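Local coordinates for protein glutathione S-transferase 2 (Heligmosomoides polygyrus, PDB 1TW9) that probably catalyses the conjugation of glutathione to organic halides and related electrophiles, as a sigma-family glutathione transferase, at residues E37-V40 with P41-T45. Sequence-based numbering, arbitrary orientation.
Unlike the reference sequence in segment 37-40: Val40 (reference Ala).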
# COMPACT_ATOMS: atom_id res chain seq x y z
N GLU A 37 -12.26 15.52 19.77
CA GLU A 37 -12.02 15.71 21.18
C GLU A 37 -11.69 14.40 21.88
O GLU A 37 -10.82 14.38 22.77
CB GLU A 37 -13.24 16.40 21.83
CG GLU A 37 -13.40 17.87 21.46
CD GLU A 37 -13.99 18.14 20.07
OE1 GLU A 37 -14.51 17.21 19.40
OE2 GLU A 37 -13.92 19.33 19.65
N THR A 38 -12.34 13.30 21.51
CA THR A 38 -11.98 12.04 22.16
C THR A 38 -10.74 11.42 21.53
O THR A 38 -10.07 10.62 22.17
CB THR A 38 -13.14 11.04 22.18
OG1 THR A 38 -12.70 9.81 22.79
CG2 THR A 38 -13.50 10.64 20.80
N PHE A 39 -10.46 11.79 20.29
CA PHE A 39 -9.25 11.30 19.59
C PHE A 39 -7.96 11.79 20.26
O PHE A 39 -7.01 11.02 20.39
CB PHE A 39 -9.25 11.77 18.15
CG PHE A 39 -7.94 11.52 17.42
CD1 PHE A 39 -7.67 10.29 16.86
CD2 PHE A 39 -6.98 12.52 17.32
CE1 PHE A 39 -6.47 10.07 16.20
CE2 PHE A 39 -5.80 12.28 16.66
CZ PHE A 39 -5.57 11.02 16.10
N VAL A 40 -7.96 13.05 20.68
CA VAL A 40 -6.74 13.72 21.20
C VAL A 40 -5.98 12.92 22.28
O VAL A 40 -4.78 12.64 22.09
CB VAL A 40 -7.02 15.13 21.71
CG1 VAL A 40 -5.71 15.78 22.17
CG2 VAL A 40 -7.68 15.96 20.65
N PRO A 41 -6.64 12.51 23.36
CA PRO A 41 -6.01 11.66 24.37
C PRO A 41 -5.70 10.24 23.91
O PRO A 41 -4.94 9.53 24.59
CB PRO A 41 -7.05 11.62 25.49
CG PRO A 41 -7.89 12.86 25.25
CD PRO A 41 -8.03 12.82 23.76
N LEU A 42 -6.27 9.81 22.78
CA LEU A 42 -6.05 8.46 22.29
C LEU A 42 -4.89 8.41 21.30
O LEU A 42 -4.35 7.33 21.03
CB LEU A 42 -7.34 7.89 21.66
CG LEU A 42 -8.37 7.26 22.62
CD1 LEU A 42 -8.46 8.02 23.91
CD2 LEU A 42 -9.75 7.15 21.98
N LYS A 43 -4.47 9.56 20.76
CA LYS A 43 -3.47 9.60 19.67
C LYS A 43 -2.20 8.82 19.97
O LYS A 43 -1.73 8.00 19.14
CB LYS A 43 -3.16 11.06 19.34
CG LYS A 43 -2.05 11.33 18.35
CD LYS A 43 -2.05 12.81 18.02
CE LYS A 43 -0.94 13.23 17.08
NZ LYS A 43 -1.33 12.89 15.67
N ALA A 44 -1.66 9.03 21.17
CA ALA A 44 -0.44 8.34 21.59
C ALA A 44 -0.62 6.80 21.64
O ALA A 44 0.38 6.09 21.68
CB ALA A 44 0.01 8.85 22.92
N THR A 45 -1.87 6.31 21.65
CA THR A 45 -2.15 4.88 21.82
C THR A 45 -2.19 4.17 20.46
O THR A 45 -2.23 2.95 20.42
CB THR A 45 -3.52 4.60 22.55
OG1 THR A 45 -4.63 4.94 21.70
CG2 THR A 45 -3.74 5.45 23.86
O HOH W 1 -2.66 10.67 23.40
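Lys43 lies across the outer end of the Phe39 ring. Its CB approaches the ring obliquely, 4.0 Å from Phe39 CE2, and sits 3.6 Å from Val40 O. CG passes close to Phe39 CZ, and CD comes back to 4.0 Å from Phe39 CE2. Beyond CD the chain leads away, and a bend at the last torsion (chi4 80°) carries NZ to a hydrogen bond with Gly49 O. With CG of Phe39 opposite the backbone N (chi1 170°), the ring reaches along the chain to Lys43 and also meets the ring of Phe9. Leu42 N donates to Phe39 O, three residues back, at 2.8 Å, from above the carbonyl plane. Lys43 N bonds to Val40 O over the same spacing, but weakly. Pro41 has no N-H to give; its CD sits 3.3 Å from Glu37 O. A water links Val40 O and Ala44 N. Replacing Phe39 by an alanine removes the ring and would probably leave the Lys43 methylenes without that apolar neighbour and open a gap beside Phe9. The contact joins residues of helix 36-39 to the segment that follows in the thioredoxin-like domain: the ring packs against the first part of the lysine's carbon chain, while its amine finds a partner in a backbone carbonyl.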